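PDB 3DR2: exported gluconolactonase from Xanthomonas campestris pv. campestris, which catalyses the hydrolysis of gluconolactone to gluconate in secondary glucose metabolism, as a calcium-binding six-bladed beta-propeller that forms a dimer. Local coordinates for residues 44-49 with 63-68; 67-72 with 79-84; 130-135 with 151-156. All blocks are in the same frame, centred on the assembly; numbering follows the deposited sequence.

Interaction 1 (44-49 with 63-68); sequences ATWSEG and DLVGRR. With CA (calcium ion), chain D.
S47 and D63 face each other as an antiparallel non-hydrogen-bonded pair, and just beyond it L64 N donates to W46 O at 2.9 Å. The carboxylate of D63 holds the chain leading into the strand. Its OD2 accepts from T45 N and from W46 N, the latter at 3.0 Å and almost straight (178° at the hydrogen), both donors coming from one face of the carboxylate plane. With CG anti to the backbone N (chi1 177°), D63 reaches back to these two amides, while its OD1 receives a bond from a water 2.6 Å from T45 OG1. G66 N adds a weak bond to OD2; R67 and R68 both face D63, a G1 beta bulge between strands 58-63 and 68-73 of one propeller blade. L64 and V65 of the turn pack against T45 and W46: V65 CG2 lies 3.5 Å from W46 CB, V65 CG1 meets T45 CG2, and L64 runs alongside the indole, CB 3.9 Å from W46 CD1. T45 and V65 also pack on V65 and T45 of the second subunit. The E48 chain, bent at chi2 (-85°), leads away to the calcium ion, which its OE2 binds at 2.5 Å, while OE1 accepts from G49 N and N281 ND2.

Interaction 2 (67-72 with 79-84); sequences RRVLGW and DVLLDA
V69 and L82 form an antiparallel hydrogen-bonded pair, V69 N donating to L82 O at 2.9 Å. V69 O accepts from two amides, L81 N at 2.8 Å, nearly in line with the C=O bond, and L82 N at 3.1 Å on a lone pair. L81 and L82 both face V69, a classic beta bulge shifting the register by one. G71 and D79 pair through both amides, G71 N to D79 O at 2.8 Å and D79 N to G71 O. R68 CG lies anti to its carbonyl carbon (chi1 -79°) and the chain runs extended to NE, alongside D83 and past V80. The R68 NE to D83 OD1 salt bridge is 2.9 Å long, its planes 29° apart. V80 CG2 sits over a guanidinium face, and a water links R68 NH2 to D83 OD2. R68 NH1 and NH2 donate to P156 O and G159 O of the second subunit, whose R67 NH1 forms a second salt bridge to D83 OD1; D79 OD2 pairs with R73. On the face away from R68, V69 CB packs on L82 CB at 3.7 Å. Strands 68-73 and 78-83 form a hairpin, with strand 58-63 flanking the first and 6-8 the second.

Interaction 3 (130-135 with 151-156); sequences LNSPND and FGLRKP. With CA (calcium ion), chain D.
S132 OG accepts the backbone N-H of G152 at 3.0 Å, with a bent angle of 135° at the hydrogen, in the one hydrogen bond that joins the two segments directly. The hydroxyl sits between the backbone N and the carbonyl carbon of its own residue (chi1 43°), which aims it at the 3-10 turn 151-153; S132 CB meanwhile lies 3.6 Å from G152 CA, a close approach made possible by the lack of a side chain there. The same hydroxyl is hydrogen-bonded to P149 O. On one flank, L153 sets its branched end against the backbone of the other loop: CG is 3.2 Å from N131 O, and both methyls lie around that oxygen. On the other flank, N134 ND2 comes to 3.6 Å from F151 CD2. The amide and ring planes stand 67° apart, and the two side chains pass each other at a slant.

The N134 amide has separate tasks for its two ends. OD1 binds the calcium ion at 2.4 Å, whereas ND2 donates to a water that is itself a calcium ligand. N134 O takes a hydrogen bond from a second metal-bound water, and D135 OD1 from a third, which lies 2.6 Å from it, so side chain, backbone and neighbouring acid all act on the coordination sphere.

Further out, D148 fixes the loop by accepting from N131 N and S132 N through its two carboxylate oxygens, N131 ND2 is hydrogen-bonded to H168 O, and the F151 ring meets that of H189. E48, N191 and D242 supply the other protein ligands of the ion. Ligands brought together from separate blades on a calcium ion bound in the interior are characteristic of the SMP-30/gluconolactonase propeller, where this metal site is probably the catalytic centre.

How the interactions relate
From the N terminus, interaction 1 comes first: residues 63-68 return to 44-49 and close the loop formed by strands 47-53 and 58-63. Interaction 2 starts on the stretch where interaction 1 ends, sharing R67 and R68, and closes the next hairpin, so the two follow one another through a single blade. Neither is nested in the other. Interaction 3 opens later and closes the excursion through strands 136-138 and 144-147. It meets interaction 1 at the calcium ion, where E48 OE2 and N134 OD1 are 4.1 Å apart and four water ligands are common. Interaction 2 lies farther from this calcium ion. All three reach the second subunit, R68 of interactions 1 and 2 meeting P156 of interaction 3 across the dimer.

Interaction 1 (44-49 with 63-68)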
ATOM      1  N   ALA A  44       7.120   3.061   4.624  1.00 11.97           N
ATOM      2  CA  ALA A  44       5.981   3.365   3.755  1.00 13.11           C
ATOM      3  C   ALA A  44       6.034   2.438   2.546  1.00 12.94           C
ATOM      4  O   ALA A  44       6.823   1.496   2.515  1.00 14.19           O
ATOM      5  CB  ALA A  44       6.057   4.814   3.289  1.00 12.13           C
ATOM      6  N   THR A  45       5.183   2.681   1.553  1.00 11.89           N
ATOM      7  CA  THR A  45       5.239   1.877   0.339  1.00 11.82           C
ATOM      8  C   THR A  45       5.606   2.761  -0.856  1.00 12.36           C
ATOM      9  O   THR A  45       6.484   2.416  -1.638  1.00 12.63           O
ATOM     10  CB  THR A  45       3.914   1.162   0.035  1.00 11.06           C
ATOM     11  OG1 THR A  45       3.631   0.205   1.065  1.00 13.69           O
ATOM     12  CG2 THR A  45       4.023   0.430  -1.298  1.00 12.98           C
ATOM     13  N   TRP A  46       4.941   3.905  -0.994  1.00 12.25           N
ATOM     14  CA  TRP A  46       5.232   4.802  -2.109  1.00 13.40           C
ATOM     15  C   TRP A  46       5.208   6.247  -1.622  1.00 15.12           C
ATOM     16  O   TRP A  46       4.189   6.929  -1.717  1.00 13.35           O
ATOM     17  CB  TRP A  46       4.202   4.591  -3.230  1.00 17.25           C
ATOM     18  CG  TRP A  46       4.510   5.307  -4.523  1.00 18.52           C
ATOM     19  CD1 TRP A  46       4.522   6.657  -4.732  1.00 20.92           C
ATOM     20  CD2 TRP A  46       4.802   4.703  -5.791  1.00 21.79           C
ATOM     21  NE1 TRP A  46       4.799   6.931  -6.048  1.00 22.96           N
ATOM     22  CE2 TRP A  46       4.975   5.752  -6.722  1.00 20.62           C
ATOM     23  CE3 TRP A  46       4.930   3.379  -6.233  1.00 21.64           C
ATOM     24  CZ2 TRP A  46       5.269   5.519  -8.074  1.00 22.74           C
ATOM     25  CZ3 TRP A  46       5.223   3.145  -7.580  1.00 22.71           C
ATOM     26  CH2 TRP A  46       5.388   4.212  -8.481  1.00 23.49           C
ATOM     27  N   SER A  47       6.342   6.694  -1.093  1.00 12.94           N
ATOM     28  CA  SER A  47       6.481   8.045  -0.559  1.00 11.56           C
ATOM     29  C   SER A  47       6.473   9.090  -1.660  1.00 13.91           C
ATOM     30  O   SER A  47       7.133   8.928  -2.691  1.00 11.98           O
ATOM     31  CB  SER A  47       7.778   8.156   0.244  1.00 13.96           C
ATOM     32  OG  SER A  47       7.744   7.291   1.367  1.00 13.23           O
ATOM     33  N   GLU A  48       5.750  10.177  -1.412  1.00 12.95           N
ATOM     34  CA  GLU A  48       5.616  11.256  -2.387  1.00 14.16           C
ATOM     35  C   GLU A  48       5.232  12.582  -1.733  1.00 13.62           C
ATOM     36  O   GLU A  48       4.949  12.641  -0.539  1.00 13.18           O
ATOM     37  CB  GLU A  48       4.533  10.879  -3.404  1.00 18.44           C
ATOM     38  CG  GLU A  48       5.044  10.578  -4.806  1.00 21.14           C
ATOM     39  CD  GLU A  48       5.209  11.826  -5.632  1.00 23.90           C
ATOM     40  OE1 GLU A  48       5.571  12.880  -5.065  1.00 24.61           O
ATOM     41  OE2 GLU A  48       4.985  11.761  -6.859  1.00 27.64           O
ATOM     42  N   GLY A  49       5.240  13.636  -2.546  1.00 12.54           N
ATOM     43  CA  GLY A  49       4.839  14.967  -2.121  1.00 12.67           C
ATOM     44  C   GLY A  49       5.289  15.584  -0.807  1.00 14.86           C
ATOM     45  O   GLY A  49       4.453  16.004  -0.001  1.00 11.90           O
ATOM     46  N   ASP A  63       2.144   8.726   1.690  1.00 10.75           N
ATOM     47  CA  ASP A  63       2.463   7.343   1.374  1.00 11.98           C
ATOM     48  C   ASP A  63       1.266   7.097   0.457  1.00 12.98           C
ATOM     49  O   ASP A  63       0.189   6.734   0.917  1.00 14.95           O
ATOM     50  CB  ASP A  63       2.386   6.409   2.573  1.00 13.52           C
ATOM     51  CG  ASP A  63       2.662   4.961   2.182  1.00 12.43           C
ATOM     52  OD1 ASP A  63       2.762   4.092   3.071  1.00 15.50           O
ATOM     53  OD2 ASP A  63       2.781   4.691   0.965  1.00 14.32           O
ATOM     54  N   LEU A  64       1.455   7.344  -0.835  1.00 13.02           N
ATOM     55  CA  LEU A  64       0.385   7.213  -1.827  1.00 14.59           C
ATOM     56  C   LEU A  64      -0.339   5.881  -1.791  1.00 14.11           C
ATOM     57  O   LEU A  64      -1.561   5.827  -1.684  1.00 13.58           O
ATOM     58  CB  LEU A  64       0.960   7.432  -3.226  1.00 15.69           C
ATOM     59  CG  LEU A  64       0.126   8.089  -4.335  1.00 21.92           C
ATOM     60  CD1 LEU A  64       0.691   7.637  -5.668  1.00 17.96           C
ATOM     61  CD2 LEU A  64      -1.345   7.739  -4.240  1.00 18.81           C
ATOM     62  N   VAL A  65       0.421   4.801  -1.885  1.00 12.02           N
ATOM     63  CA  VAL A  65      -0.153   3.469  -1.893  1.00 12.55           C
ATOM     64  C   VAL A  65      -0.709   3.037  -0.538  1.00 12.93           C
ATOM     65  O   VAL A  65      -1.682   2.282  -0.472  1.00 11.57           O
ATOM     66  CB  VAL A  65       0.896   2.466  -2.415  1.00 12.75           C
ATOM     67  CG1 VAL A  65       0.384   1.043  -2.308  1.00 14.51           C
ATOM     68  CG2 VAL A  65       1.220   2.799  -3.867  1.00 13.88           C
ATOM     69  N   GLY A  66      -0.098   3.528   0.537  1.00 11.73           N
ATOM     70  CA  GLY A  66      -0.549   3.196   1.879  1.00 12.24           C
ATOM     71  C   GLY A  66      -1.712   4.065   2.329  1.00 12.89           C
ATOM     72  O   GLY A  66      -2.268   3.869   3.409  1.00 11.56           O
ATOM     73  N   ARG A  67      -2.063   5.044   1.499  1.00 12.42           N
ATOM     74  CA  ARG A  67      -3.174   5.941   1.768  1.00 11.32           C
ATOM     75  C   ARG A  67      -3.094   6.694   3.087  1.00 14.30           C
ATOM     76  O   ARG A  67      -4.020   6.685   3.899  1.00 11.58           O
ATOM     77  CB  ARG A  67      -4.484   5.156   1.656  1.00 13.60           C
ATOM     78  CG  ARG A  67      -4.547   4.369   0.349  1.00 12.91           C
ATOM     79  CD  ARG A  67      -5.784   3.493   0.229  1.00 14.23           C
ATOM     80  NE  ARG A  67      -7.008   4.275   0.087  1.00 13.68           N
ATOM     81  CZ  ARG A  67      -8.182   3.760  -0.268  1.00 16.75           C
ATOM     82  NH1 ARG A  67      -8.290   2.461  -0.516  1.00 16.42           N
ATOM     83  NH2 ARG A  67      -9.247   4.549  -0.375  1.00 17.70           N
ATOM     84  N   ARG A  68      -1.967   7.369   3.276  1.00 12.55           N
ATOM     85  CA  ARG A  68      -1.734   8.171   4.468  1.00 12.69           C
ATOM     86  C   ARG A  68      -0.913   9.393   4.115  1.00 12.60           C
ATOM     87  O   ARG A  68      -0.183   9.392   3.129  1.00 13.47           O
ATOM     88  CB  ARG A  68      -0.939   7.378   5.508  1.00 15.01           C
ATOM     89  CG  ARG A  68      -1.720   6.370   6.323  1.00 14.25           C
ATOM     90  CD  ARG A  68      -0.758   5.633   7.241  1.00 17.21           C
ATOM     91  NE  ARG A  68      -1.428   4.909   8.314  1.00 16.15           N
ATOM     92  CZ  ARG A  68      -0.924   3.826   8.898  1.00 19.19           C
ATOM     93  NH1 ARG A  68       0.239   3.345   8.503  1.00 16.49           N
ATOM     94  NH2 ARG A  68      -1.572   3.238   9.891  1.00 17.70           N
TER
HETATM   95 CA    CA D 707       4.785  13.308  -8.868  1.00  1.00          CA
HETATM   96  O   HOH W   1       2.442   1.328   3.099  1.00 14.83           O
HETATM   97  O   HOH W   2       5.807  15.474  -8.857  1.00 14.52           O
HETATM   98  O   HOH W   3       3.769  10.978  -8.965  1.00 16.93           O
HETATM   99  O   HOH W   4       3.621  14.188  -6.952  1.00 13.53           O
HETATM  100  O   HOH W   5       6.616  13.402  -7.242  1.00 24.65           O

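Interaction 2 (67-72 with 79-84)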
ATOM      1  N   ARG A  67      -2.063   5.044   1.499  1.00 12.42           N
ATOM      2  CA  ARG A  67      -3.174   5.941   1.768  1.00 11.32           C
ATOM      3  C   ARG A  67      -3.094   6.694   3.087  1.00 14.30           C
ATOM      4  O   ARG A  67      -4.020   6.685   3.899  1.00 11.58           O
ATOM      5  CB  ARG A  67      -4.484   5.156   1.656  1.00 13.60           C
ATOM      6  CG  ARG A  67      -4.547   4.369   0.349  1.00 12.91           C
ATOM      7  CD  ARG A  67      -5.784   3.493   0.229  1.00 14.23           C
ATOM      8  NE  ARG A  67      -7.008   4.275   0.087  1.00 13.68           N
ATOM      9  CZ  ARG A  67      -8.182   3.760  -0.268  1.00 16.75           C
ATOM     10  NH1 ARG A  67      -8.290   2.461  -0.516  1.00 16.42           N
ATOM     11  NH2 ARG A  67      -9.247   4.549  -0.375  1.00 17.70           N
ATOM     12  N   ARG A  68      -1.967   7.369   3.276  1.00 12.55           N
ATOM     13  CA  ARG A  68      -1.734   8.171   4.468  1.00 12.69           C
ATOM     14  C   ARG A  68      -0.913   9.393   4.115  1.00 12.60           C
ATOM     15  O   ARG A  68      -0.183   9.392   3.129  1.00 13.47           O
ATOM     16  CB  ARG A  68      -0.939   7.378   5.508  1.00 15.01           C
ATOM     17  CG  ARG A  68      -1.720   6.370   6.323  1.00 14.25           C
ATOM     18  CD  ARG A  68      -0.758   5.633   7.241  1.00 17.21           C
ATOM     19  NE  ARG A  68      -1.428   4.909   8.314  1.00 16.15           N
ATOM     20  CZ  ARG A  68      -0.924   3.826   8.898  1.00 19.19           C
ATOM     21  NH1 ARG A  68       0.239   3.345   8.503  1.00 16.49           N
ATOM     22  NH2 ARG A  68      -1.572   3.238   9.891  1.00 17.70           N
ATOM     23  N   VAL A  69      -1.056  10.437   4.926  1.00 11.94           N
ATOM     24  CA  VAL A  69      -0.247  11.640   4.800  1.00 13.96           C
ATOM     25  C   VAL A  69       0.462  11.620   6.155  1.00 13.37           C
ATOM     26  O   VAL A  69      -0.193  11.672   7.202  1.00 14.31           O
ATOM     27  CB  VAL A  69      -1.082  12.922   4.674  1.00 15.87           C
ATOM     28  CG1 VAL A  69      -0.182  14.130   4.870  1.00 15.05           C
ATOM     29  CG2 VAL A  69      -1.725  12.992   3.293  1.00 17.17           C
ATOM     30  N   LEU A  70       1.786  11.510   6.126  1.00 11.54           N
ATOM     31  CA  LEU A  70       2.600  11.421   7.339  1.00 14.32           C
ATOM     32  C   LEU A  70       3.280  12.731   7.696  1.00 15.74           C
ATOM     33  O   LEU A  70       3.440  13.610   6.851  1.00 13.20           O
ATOM     34  CB  LEU A  70       3.664  10.343   7.148  1.00 14.40           C
ATOM     35  CG  LEU A  70       3.102   8.989   6.704  1.00 13.21           C
ATOM     36  CD1 LEU A  70       4.226   8.068   6.273  1.00 17.18           C
ATOM     37  CD2 LEU A  70       2.299   8.380   7.851  1.00 13.49           C
ATOM     38  N   GLY A  71       3.692  12.838   8.958  1.00 14.58           N
ATOM     39  CA  GLY A  71       4.368  14.032   9.421  1.00 15.06           C
ATOM     40  C   GLY A  71       5.611  13.697  10.229  1.00 16.26           C
ATOM     41  O   GLY A  71       5.533  13.023  11.258  1.00 14.82           O
ATOM     42  N   TRP A  72       6.761  14.164   9.756  1.00 14.21           N
ATOM     43  CA  TRP A  72       8.028  13.931  10.441  1.00 15.96           C
ATOM     44  C   TRP A  72       8.289  15.097  11.388  1.00 15.50           C
ATOM     45  O   TRP A  72       8.320  16.248  10.954  1.00 14.81           O
ATOM     46  CB  TRP A  72       9.170  13.849   9.428  1.00 13.82           C
ATOM     47  CG  TRP A  72      10.528  13.759  10.054  1.00 14.58           C
ATOM     48  CD1 TRP A  72      11.127  12.645  10.569  1.00 15.55           C
ATOM     49  CD2 TRP A  72      11.456  14.835  10.238  1.00 15.45           C
ATOM     50  NE1 TRP A  72      12.375  12.960  11.060  1.00 15.91           N
ATOM     51  CE2 TRP A  72      12.601  14.296  10.870  1.00 16.85           C
ATOM     52  CE3 TRP A  72      11.431  16.202   9.931  1.00 17.52           C
ATOM     53  CZ2 TRP A  72      13.714  15.080  11.199  1.00 16.83           C
ATOM     54  CZ3 TRP A  72      12.541  16.980  10.259  1.00 18.35           C
ATOM     55  CH2 TRP A  72      13.666  16.412  10.886  1.00 18.18           C
ATOM     56  N   ASP A  79       4.218  10.824  12.676  1.00 16.32           N
ATOM     57  CA  ASP A  79       2.817  10.630  13.027  1.00 16.33           C
ATOM     58  C   ASP A  79       1.957  10.598  11.773  1.00 16.39           C
ATOM     59  O   ASP A  79       2.337  11.133  10.737  1.00 14.72           O
ATOM     60  CB  ASP A  79       2.324  11.782  13.910  1.00 19.53           C
ATOM     61  CG  ASP A  79       3.038  11.849  15.235  1.00 21.36           C
ATOM     62  OD1 ASP A  79       3.092  10.806  15.914  1.00 20.14           O
ATOM     63  OD2 ASP A  79       3.536  12.939  15.600  1.00 24.34           O
ATOM     64  N   VAL A  80       0.796   9.959  11.871  1.00 16.17           N
ATOM     65  CA  VAL A  80      -0.127   9.923  10.747  1.00 16.38           C
ATOM     66  C   VAL A  80      -0.975  11.191  10.873  1.00 16.80           C
ATOM     67  O   VAL A  80      -1.712  11.355  11.853  1.00 18.53           O
ATOM     68  CB  VAL A  80      -1.048   8.684  10.808  1.00 16.21           C
ATOM     69  CG1 VAL A  80      -2.057   8.729   9.659  1.00 17.44           C
ATOM     70  CG2 VAL A  80      -0.214   7.409  10.726  1.00 15.43           C
ATOM     71  N   LEU A  81      -0.860  12.089   9.896  1.00 16.65           N
ATOM     72  CA  LEU A  81      -1.616  13.340   9.895  1.00 15.78           C
ATOM     73  C   LEU A  81      -2.996  13.150   9.274  1.00 18.42           C
ATOM     74  O   LEU A  81      -3.980  13.710   9.753  1.00 16.02           O
ATOM     75  CB  LEU A  81      -0.846  14.429   9.135  1.00 17.51           C
ATOM     76  CG  LEU A  81       0.523  14.820   9.708  1.00 19.54           C
ATOM     77  CD1 LEU A  81       1.203  15.837   8.786  1.00 19.25           C
ATOM     78  CD2 LEU A  81       0.344  15.403  11.104  1.00 21.66           C
ATOM     79  N   LEU A  82      -3.055  12.368   8.199  1.00 15.73           N
ATOM     80  CA  LEU A  82      -4.310  12.064   7.513  1.00 16.03           C
ATOM     81  C   LEU A  82      -4.286  10.567   7.226  1.00 14.88           C
ATOM     82  O   LEU A  82      -3.327  10.069   6.645  1.00 15.44           O
ATOM     83  CB  LEU A  82      -4.422  12.848   6.201  1.00 17.85           C
ATOM     84  CG  LEU A  82      -4.570  14.364   6.336  1.00 18.81           C
ATOM     85  CD1 LEU A  82      -4.564  15.007   4.962  1.00 25.18           C
ATOM     86  CD2 LEU A  82      -5.859  14.685   7.061  1.00 22.89           C
ATOM     87  N   ASP A  83      -5.335   9.855   7.633  1.00 15.59           N
ATOM     88  CA  ASP A  83      -5.390   8.409   7.446  1.00 14.72           C
ATOM     89  C   ASP A  83      -6.476   7.969   6.464  1.00 17.80           C
ATOM     90  O   ASP A  83      -7.465   8.680   6.252  1.00 17.55           O
ATOM     91  CB  ASP A  83      -5.611   7.733   8.809  1.00 15.24           C
ATOM     92  CG  ASP A  83      -5.256   6.254   8.800  1.00 18.21           C
ATOM     93  OD1 ASP A  83      -4.198   5.885   8.238  1.00 17.18           O
ATOM     94  OD2 ASP A  83      -6.028   5.461   9.378  1.00 19.58           O
ATOM     95  N   ALA A  84      -6.271   6.796   5.865  1.00 15.71           N
ATOM     96  CA  ALA A  84      -7.208   6.219   4.900  1.00 16.61           C
ATOM     97  C   ALA A  84      -7.610   7.245   3.849  1.00 17.28           C
ATOM     98  O   ALA A  84      -8.795   7.432   3.553  1.00 17.56           O
ATOM     99  CB  ALA A  84      -8.445   5.691   5.627  1.00 18.85           C
TER
HETATM  100  O   HOH W   6      -4.081   3.830  10.931  1.00 28.02           O

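Interaction 3 (130-135 with 151-156)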
ATOM      1  N   LEU A 130     -11.482  16.161 -13.055  1.00 17.07           N
ATOM      2  CA  LEU A 130     -10.069  16.274 -13.395  1.00 16.12           C
ATOM      3  C   LEU A 130      -9.570  14.837 -13.531  1.00 16.56           C
ATOM      4  O   LEU A 130     -10.235  13.914 -13.065  1.00 15.38           O
ATOM      5  CB  LEU A 130      -9.323  16.981 -12.262  1.00 16.73           C
ATOM      6  CG  LEU A 130      -9.713  18.443 -12.013  1.00 17.70           C
ATOM      7  CD1 LEU A 130      -9.187  18.913 -10.661  1.00 17.75           C
ATOM      8  CD2 LEU A 130      -9.149  19.301 -13.132  1.00 17.38           C
ATOM      9  N   ASN A 131      -8.410  14.650 -14.156  1.00 15.53           N
ATOM     10  CA  ASN A 131      -7.856  13.306 -14.345  1.00 15.04           C
ATOM     11  C   ASN A 131      -7.411  12.688 -13.013  1.00 17.07           C
ATOM     12  O   ASN A 131      -7.940  11.669 -12.575  1.00 17.23           O
ATOM     13  CB  ASN A 131      -6.659  13.352 -15.303  1.00 16.81           C
ATOM     14  CG  ASN A 131      -7.031  13.844 -16.696  1.00 17.25           C
ATOM     15  OD1 ASN A 131      -8.097  13.513 -17.222  1.00 18.07           O
ATOM     16  ND2 ASN A 131      -6.139  14.614 -17.310  1.00 16.79           N
ATOM     17  N   SER A 132      -6.427  13.318 -12.385  1.00 16.76           N
ATOM     18  CA  SER A 132      -5.884  12.865 -11.104  1.00 14.87           C
ATOM     19  C   SER A 132      -4.707  13.766 -10.743  1.00 15.59           C
ATOM     20  O   SER A 132      -3.558  13.474 -11.083  1.00 13.91           O
ATOM     21  CB  SER A 132      -5.431  11.403 -11.190  1.00 16.05           C
ATOM     22  OG  SER A 132      -4.734  11.145 -12.397  1.00 15.52           O
ATOM     23  N   PRO A 133      -4.992  14.897 -10.071  1.00 13.53           N
ATOM     24  CA  PRO A 133      -3.974  15.866  -9.654  1.00 13.69           C
ATOM     25  C   PRO A 133      -2.802  15.126  -9.037  1.00 13.77           C
ATOM     26  O   PRO A 133      -2.974  14.306  -8.132  1.00 12.28           O
ATOM     27  CB  PRO A 133      -4.723  16.731  -8.655  1.00 14.72           C
ATOM     28  CG  PRO A 133      -6.099  16.769  -9.254  1.00 14.87           C
ATOM     29  CD  PRO A 133      -6.332  15.329  -9.634  1.00 14.18           C
ATOM     30  N   ASN A 134      -1.612  15.437  -9.534  1.00 13.10           N
ATOM     31  CA  ASN A 134      -0.394  14.766  -9.113  1.00 13.60           C
ATOM     32  C   ASN A 134       0.480  15.557  -8.138  1.00 14.04           C
ATOM     33  O   ASN A 134       0.793  15.076  -7.046  1.00 13.07           O
ATOM     34  CB  ASN A 134       0.396  14.397 -10.374  1.00 13.99           C
ATOM     35  CG  ASN A 134       1.531  13.442 -10.096  1.00 14.98           C
ATOM     36  OD1 ASN A 134       2.513  13.805  -9.451  1.00 15.07           O
ATOM     37  ND2 ASN A 134       1.406  12.210 -10.585  1.00 15.07           N
ATOM     38  N   ASP A 135       0.881  16.763  -8.527  1.00 13.33           N
ATOM     39  CA  ASP A 135       1.719  17.589  -7.656  1.00 13.90           C
ATOM     40  C   ASP A 135       1.197  19.027  -7.694  1.00 15.28           C
ATOM     41  O   ASP A 135       0.509  19.422  -8.644  1.00 16.18           O
ATOM     42  CB  ASP A 135       3.182  17.515  -8.123  1.00 13.16           C
ATOM     43  CG  ASP A 135       4.178  17.780  -7.000  1.00 15.57           C
ATOM     44  OD1 ASP A 135       5.383  17.493  -7.197  1.00 14.63           O
ATOM     45  OD2 ASP A 135       3.765  18.272  -5.929  1.00 16.31           O
ATOM     46  N   PHE A 151      -2.189   9.430 -14.249  1.00 17.26           N
ATOM     47  CA  PHE A 151      -1.623   8.310 -13.499  1.00 18.55           C
ATOM     48  C   PHE A 151      -2.607   7.669 -12.523  1.00 19.27           C
ATOM     49  O   PHE A 151      -2.663   6.440 -12.407  1.00 20.68           O
ATOM     50  CB  PHE A 151      -0.361   8.756 -12.756  1.00 18.58           C
ATOM     51  CG  PHE A 151       0.798   9.057 -13.665  1.00 18.17           C
ATOM     52  CD1 PHE A 151       1.332   8.063 -14.481  1.00 20.42           C
ATOM     53  CD2 PHE A 151       1.351  10.332 -13.714  1.00 19.13           C
ATOM     54  CE1 PHE A 151       2.401   8.339 -15.333  1.00 19.74           C
ATOM     55  CE2 PHE A 151       2.418  10.616 -14.563  1.00 18.98           C
ATOM     56  CZ  PHE A 151       2.943   9.618 -15.373  1.00 20.02           C
ATOM     57  N   GLY A 152      -3.387   8.495 -11.833  1.00 16.95           N
ATOM     58  CA  GLY A 152      -4.355   7.984 -10.876  1.00 18.59           C
ATOM     59  C   GLY A 152      -5.541   7.248 -11.481  1.00 17.41           C
ATOM     60  O   GLY A 152      -6.355   6.677 -10.758  1.00 16.49           O
ATOM     61  N   LEU A 153      -5.638   7.253 -12.808  1.00 18.72           N
ATOM     62  CA  LEU A 153      -6.743   6.588 -13.498  1.00 16.82           C
ATOM     63  C   LEU A 153      -6.342   5.282 -14.175  1.00 19.67           C
ATOM     64  O   LEU A 153      -7.187   4.608 -14.770  1.00 18.56           O
ATOM     65  CB  LEU A 153      -7.326   7.508 -14.571  1.00 19.42           C
ATOM     66  CG  LEU A 153      -7.874   8.859 -14.126  1.00 20.42           C
ATOM     67  CD1 LEU A 153      -8.336   9.649 -15.353  1.00 22.09           C
ATOM     68  CD2 LEU A 153      -9.022   8.640 -13.160  1.00 21.64           C
ATOM     69  N   ARG A 154      -5.070   4.915 -14.084  1.00 19.05           N
ATOM     70  CA  ARG A 154      -4.610   3.712 -14.759  1.00 21.47           C
ATOM     71  C   ARG A 154      -3.734   2.792 -13.917  1.00 22.21           C
ATOM     72  O   ARG A 154      -2.887   2.071 -14.447  1.00 24.80           O
ATOM     73  CB  ARG A 154      -3.892   4.127 -16.047  1.00 22.69           C
ATOM     74  CG  ARG A 154      -4.842   4.815 -17.046  1.00 23.60           C
ATOM     75  CD  ARG A 154      -4.127   5.708 -18.062  1.00 25.96           C
ATOM     76  NE  ARG A 154      -5.079   6.327 -18.992  1.00 26.04           N
ATOM     77  CZ  ARG A 154      -4.766   7.267 -19.881  1.00 28.25           C
ATOM     78  NH1 ARG A 154      -3.521   7.714 -19.975  1.00 28.31           N
ATOM     79  NH2 ARG A 154      -5.700   7.765 -20.685  1.00 29.84           N
ATOM     80  N   LYS A 155      -3.944   2.820 -12.606  1.00 19.94           N
ATOM     81  CA  LYS A 155      -3.192   1.982 -11.680  1.00 19.08           C
ATOM     82  C   LYS A 155      -4.021   1.822 -10.410  1.00 17.83           C
ATOM     83  O   LYS A 155      -4.158   2.760  -9.621  1.00 16.82           O
ATOM     84  CB  LYS A 155      -1.836   2.617 -11.351  1.00 20.79           C
ATOM     85  CG  LYS A 155      -0.938   1.733 -10.492  1.00 22.16           C
ATOM     86  CD  LYS A 155       0.503   2.240 -10.453  1.00 25.08           C
ATOM     87  CE  LYS A 155       1.198   2.071 -11.802  1.00 26.51           C
ATOM     88  NZ  LYS A 155       2.611   2.550 -11.770  1.00 27.15           N
ATOM     89  N   PRO A 156      -4.601   0.628 -10.209  1.00 16.11           N
ATOM     90  CA  PRO A 156      -5.435   0.301  -9.049  1.00 15.42           C
ATOM     91  C   PRO A 156      -4.800   0.628  -7.703  1.00 14.82           C
ATOM     92  O   PRO A 156      -5.478   1.071  -6.778  1.00 14.55           O
ATOM     93  CB  PRO A 156      -5.684  -1.197  -9.217  1.00 17.50           C
ATOM     94  CG  PRO A 156      -5.698  -1.364 -10.687  1.00 16.24           C
ATOM     95  CD  PRO A 156      -4.526  -0.517 -11.131  1.00 19.07           C
TER
HETATM   96 CA    CA D 707       4.785  13.308  -8.868  1.00  1.00          CA
HETATM   97  O   HOH W   3       3.769  10.978  -8.965  1.00 16.93           O
HETATM   98  O   HOH W   4       3.621  14.188  -6.952  1.00 13.53           O
HETATM   99  O   HOH W   2       5.807  15.474  -8.857  1.00 14.52           O
HETATM  100  O   HOH W   5       6.616  13.402  -7.242  1.00 24.65           O